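Local coordinates for protein diacylglycerol lipase (Aspergillus oryzae, PDB 5XK2) that probably hydrolyses the ester bonds of mono- and diacylglycerols as a fungal lipase of the class 3 family, captured here in a closed conformation, at residues A25-T28 against N32-V35; E190-Q195 against V219-E224; P207-P212 against K250-T255. All coordinates share one frame; numbering follows the deposited sequence.

Contact 1 (A25-T28 against N32-V35)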
loop_
_atom_site.group_PDB
_atom_site.type_symbol
_atom_site.label_atom_id
_atom_site.label_comp_id
_atom_site.label_asym_id
_atom_site.label_seq_id
_atom_site.Cartn_x
_atom_site.Cartn_y
_atom_site.Cartn_z
ATOM N N ALA A 25 -20.727 -1.094 0.942
ATOM C CA ALA A 25 -19.318 -1.108 0.585
ATOM C C ALA A 25 -18.466 -1.621 1.738
ATOM O O ALA A 25 -17.577 -2.442 1.543
ATOM C CB ALA A 25 -18.861 0.305 0.177
ATOM N N ALA A 26 -18.769 -1.147 2.942
ATOM C CA ALA A 26 -18.038 -1.581 4.134
ATOM C C ALA A 26 -18.160 -3.092 4.326
ATOM O O ALA A 26 -17.195 -3.771 4.676
ATOM C CB ALA A 26 -18.554 -0.849 5.376
ATOM N N ALA A 27 -19.356 -3.618 4.077
ATOM C CA ALA A 27 -19.610 -5.032 4.260
ATOM C C ALA A 27 -18.783 -5.925 3.314
ATOM O O ALA A 27 -18.524 -7.080 3.646
ATOM C CB ALA A 27 -21.108 -5.310 4.092
ATOM N N THR A 28 -18.353 -5.387 2.160
ATOM C CA THR A 28 -17.572 -6.192 1.212
ATOM C C THR A 28 -16.170 -6.488 1.702
ATOM O O THR A 28 -15.498 -7.340 1.138
ATOM C CB THR A 28 -17.420 -5.528 -0.174
ATOM O OG1 THR A 28 -16.617 -4.344 -0.067
ATOM C CG2 THR A 28 -18.781 -5.200 -0.748
ATOM N N ASN A 32 -16.550 -12.928 6.039
ATOM C CA ASN A 32 -17.781 -13.706 6.155
ATOM C C ASN A 32 -18.818 -13.351 5.096
ATOM O O ASN A 32 -19.598 -14.208 4.690
ATOM C CB ASN A 32 -18.403 -13.528 7.548
ATOM C CG ASN A 32 -18.668 -12.059 7.874
ATOM O OD1 ASN A 32 -17.735 -11.276 8.006
ATOM N ND2 ASN A 32 -19.937 -11.688 7.997
ATOM N N ASN A 33 -18.851 -12.090 4.658
ATOM C CA ASN A 33 -19.862 -11.693 3.685
ATOM C C ASN A 33 -19.508 -12.119 2.277
ATOM O O ASN A 33 -20.401 -12.447 1.501
ATOM C CB ASN A 33 -20.080 -10.174 3.715
ATOM C CG ASN A 33 -20.726 -9.705 5.003
ATOM O OD1 ASN A 33 -21.573 -10.402 5.584
ATOM N ND2 ASN A 33 -20.323 -8.523 5.473
ATOM N N TYR A 34 -18.230 -12.138 1.922
ATOM C CA TYR A 34 -17.955 -12.531 0.542
ATOM C C TYR A 34 -17.674 -14.023 0.343
ATOM O O TYR A 34 -17.412 -14.461 -0.781
ATOM C CB TYR A 34 -16.817 -11.680 -0.063
ATOM C CG TYR A 34 -15.467 -11.659 0.615
ATOM C CD1 TYR A 34 -14.597 -12.753 0.545
ATOM C CD2 TYR A 34 -15.012 -10.502 1.227
ATOM C CE1 TYR A 34 -13.322 -12.692 1.137
ATOM C CE2 TYR A 34 -13.767 -10.442 1.818
ATOM C CZ TYR A 34 -12.928 -11.523 1.765
ATOM O OH TYR A 34 -11.689 -11.434 2.344
ATOM N N VAL A 35 -17.688 -14.809 1.419
ATOM C CA VAL A 35 -17.821 -16.266 1.262
ATOM C C VAL A 35 -19.199 -16.810 1.659
ATOM O O VAL A 35 -19.421 -18.022 1.642
ATOM C CB VAL A 35 -16.739 -17.004 2.044
ATOM C CG1 VAL A 35 -15.364 -16.480 1.626
ATOM C CG2 VAL A 35 -16.961 -16.859 3.545
#

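Contact 2 (E190-Q195 against V219-E224)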
loop_
_atom_site.group_PDB
_atom_site.type_symbol
_atom_site.label_atom_id
_atom_site.label_comp_id
_atom_site.label_asym_id
_atom_site.label_seq_id
_atom_site.Cartn_x
_atom_site.Cartn_y
_atom_site.Cartn_z
ATOM N N GLU A 190 -18.030 10.173 -20.618
ATOM C CA GLU A 190 -19.219 10.931 -21.035
ATOM C C GLU A 190 -20.436 10.020 -21.162
ATOM O O GLU A 190 -21.542 10.376 -20.759
ATOM C CB GLU A 190 -18.971 11.666 -22.370
ATOM C CG GLU A 190 -17.805 12.664 -22.265
ATOM C CD GLU A 190 -17.528 13.416 -23.562
ATOM O OE1 GLU A 190 -18.383 13.381 -24.473
ATOM O OE2 GLU A 190 -16.445 14.036 -23.646
ATOM N N PHE A 191 -20.230 8.834 -21.721
ATOM C CA PHE A 191 -21.315 7.864 -21.830
ATOM C C PHE A 191 -21.897 7.495 -20.461
ATOM O O PHE A 191 -23.120 7.538 -20.269
ATOM C CB PHE A 191 -20.806 6.611 -22.554
ATOM C CG PHE A 191 -21.849 5.543 -22.743
ATOM C CD1 PHE A 191 -22.905 5.726 -23.620
ATOM C CD2 PHE A 191 -21.754 4.346 -22.058
ATOM C CE1 PHE A 191 -23.859 4.724 -23.805
ATOM C CE2 PHE A 191 -22.708 3.343 -22.228
ATOM C CZ PHE A 191 -23.759 3.532 -23.096
ATOM N N ILE A 192 -21.028 7.148 -19.512
ATOM C CA ILE A 192 -21.502 6.727 -18.190
ATOM C C ILE A 192 -22.207 7.886 -17.486
ATOM O O ILE A 192 -23.288 7.733 -16.924
ATOM C CB ILE A 192 -20.345 6.190 -17.331
ATOM C CG1 ILE A 192 -19.729 4.956 -18.009
ATOM C CG2 ILE A 192 -20.846 5.892 -15.907
ATOM C CD1 ILE A 192 -18.519 4.390 -17.269
ATOM N N THR A 193 -21.588 9.063 -17.542
ATOM C CA THR A 193 -22.154 10.266 -16.942
ATOM C C THR A 193 -23.580 10.514 -17.426
ATOM O O THR A 193 -24.487 10.796 -16.645
ATOM C CB THR A 193 -21.249 11.484 -17.278
ATOM O OG1 THR A 193 -19.987 11.295 -16.630
ATOM C CG2 THR A 193 -21.878 12.822 -16.832
ATOM N N ASN A 194 -23.785 10.408 -18.739
ATOM C CA ASN A 194 -25.097 10.723 -19.263
ATOM C C ASN A 194 -26.108 9.584 -19.122
ATOM O O ASN A 194 -27.288 9.768 -19.410
ATOM C CB ASN A 194 -24.958 11.177 -20.713
ATOM C CG ASN A 194 -24.407 12.589 -20.790
ATOM O OD1 ASN A 194 -25.006 13.496 -20.247
ATOM N ND2 ASN A 194 -23.265 12.764 -21.434
ATOM N N GLN A 195 -25.676 8.442 -18.594
ATOM C CA GLN A 195 -26.641 7.434 -18.145
ATOM C C GLN A 195 -27.383 7.895 -16.891
ATOM O O GLN A 195 -28.484 7.414 -16.586
ATOM C CB GLN A 195 -25.938 6.101 -17.850
ATOM C CG GLN A 195 -25.386 5.393 -19.073
ATOM C CD GLN A 195 -24.594 4.142 -18.697
ATOM O OE1 GLN A 195 -23.872 4.120 -17.695
ATOM N NE2 GLN A 195 -24.734 3.095 -19.505
ATOM N N VAL A 219 -10.310 9.997 -17.609
ATOM C CA VAL A 219 -11.005 11.106 -16.976
ATOM C C VAL A 219 -11.987 10.511 -15.973
ATOM O O VAL A 219 -12.041 9.299 -15.825
ATOM C CB VAL A 219 -11.717 12.002 -18.009
ATOM C CG1 VAL A 219 -10.698 12.588 -18.968
ATOM C CG2 VAL A 219 -12.731 11.218 -18.752
ATOM N N HIS A 220 -12.737 11.346 -15.255
ATOM C CA HIS A 220 -13.695 10.820 -14.272
ATOM C C HIS A 220 -15.124 10.930 -14.765
ATOM O O HIS A 220 -15.477 11.841 -15.527
ATOM C CB HIS A 220 -13.609 11.588 -12.933
ATOM C CG HIS A 220 -12.744 10.955 -11.893
ATOM N ND1 HIS A 220 -12.985 9.689 -11.395
ATOM C CD2 HIS A 220 -11.691 11.442 -11.190
ATOM C CE1 HIS A 220 -12.096 9.408 -10.462
ATOM N NE2 HIS A 220 -11.302 10.461 -10.306
ATOM N N ILE A 221 -15.956 10.000 -14.307
ATOM C CA ILE A 221 -17.393 10.150 -14.358
ATOM C C ILE A 221 -17.789 11.389 -13.566
ATOM O O ILE A 221 -17.209 11.675 -12.514
ATOM C CB ILE A 221 -18.076 8.898 -13.769
ATOM C CG1 ILE A 221 -17.734 7.687 -14.634
ATOM C CG2 ILE A 221 -19.583 9.089 -13.625
ATOM C CD1 ILE A 221 -17.826 6.350 -13.858
ATOM N N SER A 222 -18.762 12.131 -14.082
ATOM C CA SER A 222 -19.257 13.336 -13.437
ATOM C C SER A 222 -20.698 13.100 -12.948
ATOM O O SER A 222 -21.429 12.304 -13.534
ATOM C CB SER A 222 -19.182 14.502 -14.444
ATOM O OG SER A 222 -19.908 15.627 -13.988
ATOM N N PRO A 223 -21.119 13.774 -11.865
ATOM C CA PRO A 223 -20.331 14.738 -11.081
ATOM C C PRO A 223 -19.484 14.096 -9.994
ATOM O O PRO A 223 -19.565 12.896 -9.736
ATOM C CB PRO A 223 -21.414 15.618 -10.434
ATOM C CG PRO A 223 -22.559 14.657 -10.219
ATOM C CD PRO A 223 -22.522 13.724 -11.423
ATOM N N GLU A 224 -18.709 14.937 -9.328
ATOM C CA GLU A 224 -17.924 14.545 -8.160
ATOM C C GLU A 224 -18.646 15.023 -6.916
ATOM O O GLU A 224 -18.991 16.207 -6.825
ATOM C CB GLU A 224 -16.522 15.163 -8.233
ATOM C CG GLU A 224 -15.661 14.983 -6.950
ATOM C CD GLU A 224 -14.327 15.745 -7.027
ATOM O OE1 GLU A 224 -13.999 16.317 -8.087
ATOM O OE2 GLU A 224 -13.604 15.786 -6.018
HETATM O O HOH W 1 -23.916 11.505 -13.678
#

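Contact 3 (P207-P212 against K250-T255)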
loop_
_atom_site.group_PDB
_atom_site.type_symbol
_atom_site.label_atom_id
_atom_site.label_comp_id
_atom_site.label_asym_id
_atom_site.label_seq_id
_atom_site.Cartn_x
_atom_site.Cartn_y
_atom_site.Cartn_z
ATOM N N PRO A 207 -5.485 10.255 -2.291
ATOM C CA PRO A 207 -4.709 10.093 -3.531
ATOM C C PRO A 207 -5.328 9.150 -4.573
ATOM O O PRO A 207 -5.012 9.252 -5.767
ATOM C CB PRO A 207 -3.374 9.523 -3.042
ATOM C CG PRO A 207 -3.711 8.798 -1.775
ATOM C CD PRO A 207 -4.814 9.646 -1.123
ATOM N N VAL A 208 -6.163 8.216 -4.128
ATOM C CA VAL A 208 -6.602 7.149 -5.023
ATOM C C VAL A 208 -7.459 7.648 -6.202
ATOM O O VAL A 208 -7.236 7.197 -7.323
ATOM C CB VAL A 208 -7.310 6.034 -4.214
ATOM C CG1 VAL A 208 -7.858 4.940 -5.143
ATOM C CG2 VAL A 208 -6.287 5.408 -3.222
ATOM N N PRO A 209 -8.391 8.602 -5.988
ATOM C CA PRO A 209 -9.157 9.128 -7.131
ATOM C C PRO A 209 -8.321 9.916 -8.141
ATOM O O PRO A 209 -8.890 10.431 -9.102
ATOM C CB PRO A 209 -10.231 10.014 -6.471
ATOM C CG PRO A 209 -10.423 9.374 -5.124
ATOM C CD PRO A 209 -9.000 9.036 -4.718
ATOM N N LYS A 210 -7.040 10.152 -7.857
ATOM C CA LYS A 210 -6.189 10.813 -8.837
ATOM C C LYS A 210 -5.492 9.843 -9.785
ATOM O O LYS A 210 -4.690 10.267 -10.620
ATOM C CB LYS A 210 -5.134 11.662 -8.131
ATOM C CG LYS A 210 -5.740 12.754 -7.317
ATOM C CD LYS A 210 -4.663 13.507 -6.557
ATOM C CE LYS A 210 -5.262 14.199 -5.398
ATOM N NZ LYS A 210 -4.227 14.982 -4.692
ATOM N N LEU A 211 -5.783 8.554 -9.635
ATOM C CA LEU A 211 -5.171 7.507 -10.459
ATOM C C LEU A 211 -6.232 6.691 -11.176
ATOM O O LEU A 211 -7.337 6.524 -10.668
ATOM C CB LEU A 211 -4.316 6.573 -9.606
ATOM C CG LEU A 211 -3.105 7.221 -8.937
ATOM C CD1 LEU A 211 -2.431 6.188 -8.063
ATOM C CD2 LEU A 211 -2.151 7.776 -9.988
ATOM N N PRO A 212 -5.930 6.207 -12.390
ATOM C CA PRO A 212 -4.771 6.539 -13.221
ATOM C C PRO A 212 -4.783 8.006 -13.626
ATOM O O PRO A 212 -5.800 8.713 -13.454
ATOM C CB PRO A 212 -4.948 5.638 -14.463
ATOM C CG PRO A 212 -5.912 4.596 -14.060
ATOM C CD PRO A 212 -6.805 5.205 -13.023
ATOM N N LYS A 250 -11.295 21.870 -8.932
ATOM C CA LYS A 250 -11.705 22.528 -7.680
ATOM C C LYS A 250 -12.090 21.553 -6.572
ATOM O O LYS A 250 -12.412 21.963 -5.468
ATOM C CB LYS A 250 -12.872 23.494 -7.947
ATOM C CG LYS A 250 -12.505 24.624 -8.899
ATOM C CD LYS A 250 -11.395 25.487 -8.333
ATOM C CE LYS A 250 -10.988 26.558 -9.369
ATOM N NZ LYS A 250 -10.263 27.694 -8.752
ATOM N N GLY A 251 -12.100 20.263 -6.888
ATOM C CA GLY A 251 -12.303 19.216 -5.895
ATOM C C GLY A 251 -11.025 18.439 -5.616
ATOM O O GLY A 251 -9.918 18.980 -5.568
ATOM N N ASN A 252 -11.190 17.135 -5.411
ATOM C CA ASN A 252 -10.057 16.269 -5.087
ATOM C C ASN A 252 -8.903 16.350 -6.096
ATOM O O ASN A 252 -7.735 16.264 -5.723
ATOM C CB ASN A 252 -10.561 14.818 -4.963
ATOM C CG ASN A 252 -9.425 13.798 -4.851
ATOM O OD1 ASN A 252 -9.044 13.174 -5.844
ATOM N ND2 ASN A 252 -8.902 13.603 -3.628
ATOM N N THR A 253 -9.221 16.528 -7.374
ATOM C CA THR A 253 -8.187 16.518 -8.397
ATOM C C THR A 253 -7.173 17.648 -8.226
ATOM O O THR A 253 -6.002 17.501 -8.591
ATOM C CB THR A 253 -8.831 16.598 -9.786
ATOM O OG1 THR A 253 -9.695 15.474 -9.956
ATOM C CG2 THR A 253 -7.770 16.564 -10.899
ATOM N N GLY A 254 -7.607 18.751 -7.626
ATOM C CA GLY A 254 -6.728 19.888 -7.403
ATOM C C GLY A 254 -5.915 19.867 -6.115
ATOM O O GLY A 254 -5.091 20.763 -5.886
ATOM N N THR A 255 -6.161 18.887 -5.251
ATOM C CA THR A 255 -5.456 18.822 -3.963
ATOM C C THR A 255 -4.008 18.356 -4.140
ATOM O O THR A 255 -3.667 17.739 -5.143
ATOM C CB THR A 255 -6.170 17.880 -2.973
ATOM O OG1 THR A 255 -6.216 16.573 -3.539
ATOM C CG2 THR A 255 -7.606 18.362 -2.712
HETATM O O HOH W 2 -9.688 13.229 -8.464
#

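Contact 1 (A25-T28 against N32-V35)
Asn33 keeps CG anti to its own carbonyl carbon, beside the backbone N, which sends its amide back to Ala27 of helix 14-27, while Tyr34 holds CG between backbone N and carbonyl carbon (chi1 58°), a position that turns the CD2-CE2 edge of the ring to Thr28 O. The one hydrogen bond across the contact runs from Asn33 ND2 to Ala27 O, 2.9 Å long and nearly straight at 167°. Ala27 O lies close to the plane of the Asn33 amide, but seen from the acceptor the donor is tilted 23° out of the carbonyl plane. The methyl of Ala27 packs beside the same nitrogen, CB to ND2 3.6 Å.

At Tyr34 the approach is edge-on: Thr28 O sits near the ring plane, 3.2 Å from CD2 and 3.6 Å from CE2. The same ring also makes a cation-pi contact with Arg89. Thr28 turns its side chain back along its own segment, where OG1 gives a 2.7 Å bond to Ala25 O, which also accepts from Thr28 N. Phe74 of strand 71-78 packs on Ala27, Thr28 and Asn33.

Asn33 ND2 also reaches Asn43 O, so one amide joins helix 14-27 to a further loop, and the two carbonyls together should fix its rotation. Thr28 O, by contrast, is buried without any hydrogen-bond partner in the model, and the slightly positive C-H edge of Tyr34 probably offers it only modest electrostatic compensation.

Contact 2 (E190-Q195 against V219-E224)
Thr193 and Ser222 make the direct polar link. Ser222 N points straight at Thr193 OG1, with a length of 2.9 Å and an N-H...O angle of 179°. The hydroxyl is available there because OG1 stands anti to the carbonyl carbon of Thr193 (chi1 -66°), beside the backbone N, and in that position it also hydrogen-bonds Ala189 O, one turn earlier in helix 186-195. The threonine therefore bridges a helix carbonyl and a loop amide with a single oxygen.

A water makes a second polar bridge. It donates to Thr193 O at 3.1 Å and to Ser222 O at 2.6 Å, so the same two residues are joined through their carbonyls as well. The Thr193 methyl lies against Ser222, with CG2 3.4 Å from Ser222 O and 4.0 Å from Ser222 CB.

The apolar part is built by two isoleucines. Ile192 sends CG2 against the end of the Ile221 chain, 3.7 Å from CD1, and the two side chains cross obliquely, with Ile192 CD1 also meeting Ile221 CD1. Ile221 CG2 comes nearest the hydroxyl of Thr193, 3.7 Å from OG1, while also lying by Ile192 CG2. Beyond them, Ala164 and Ser160 of helix 154-168 continue the packing around Ile192 and Ile221.

Ser222 leads into a cis peptide bond before Pro223, and the chain then enters strand 224-227. This is plain helix-to-loop packing within an alpha/beta-hydrolase fold: the helix preceding strand 198-203 receives the long connection that brings the chain back to the next strand of the central sheet.

Contact 3 (P207-P212 against K250-T255)
Two short 3-10 turns, 208-210 and 252-254, face each other, with Lys210 and Thr253 nearest in the backbone at 6.1 Å between their CA atoms. Lys210 does most of the reaching. Its chain is extended beyond CG and runs across Asn252 to Thr255, where NZ donates to both OG1 and O of that residue, each at 2.8 Å. The bond to Thr255 O comes from above the carbonyl plane, 72° out of it, and so misses the lone pairs. Leu259 O is a further acceptor for NZ, so NZ has three oxygen acceptors, which probably favour its charged form.

Thr255 meets the lysine with OG1 held between backbone N and carbonyl carbon (chi1 60°). From there the hydroxyl also donates to Asn252 O, 2.7 Å away and in the carbonyl plane on a lone pair, an oxygen that accepts from Thr255 N as well. Lys210 CE lies 3.2 Å from the same carbonyl oxygen.

Asn252 crosses Pro209 at about a right angle, its OD1 resting 3.4 Å from Pro209 CB and near Lys210 CG. A water donates to OD1 and to Pro209 O while accepting from Thr253 OG1, which sews the two turns together a second time. The other side of the amide, ND2, hydrogen-bonds Asp206 O and Asn204 O.

Asp206, just before 207-212, is probably the acid of a Ser-His-Asp triad with Ser153 and His268. Pro209 and Asn252 both pack on Thr202 of strand 198-203, Leu211 packs on Trp97 and Val98 of helix 94-98, and Leu262 and Leu263 of the second subunit meet Pro207 and Leu211.

How the contacts relate
From the N terminus, contact 1 closes first, across a short link of three residues between its segments on helices 14-27 and 31-34, packed against strands 71-78 and 83-89. The later two form a separate cluster on the opposite side of the chain's centre, about 27 Å away between centres. Contact 2 opens on helix 186-195; contact 3 opens at 207-212 before 219-224 closes contact 2, then closes itself at 250-255, so the two cross. They also touch: His220 NE2 meets Pro209 O, and Glu224 OE2 meets Asn252 N, probable hydrogen bonds. Together they tie the connections flanking strands 198-203, 224-227 and 240-243 to one another at the edge of the sheet that finishes with strand 240-243.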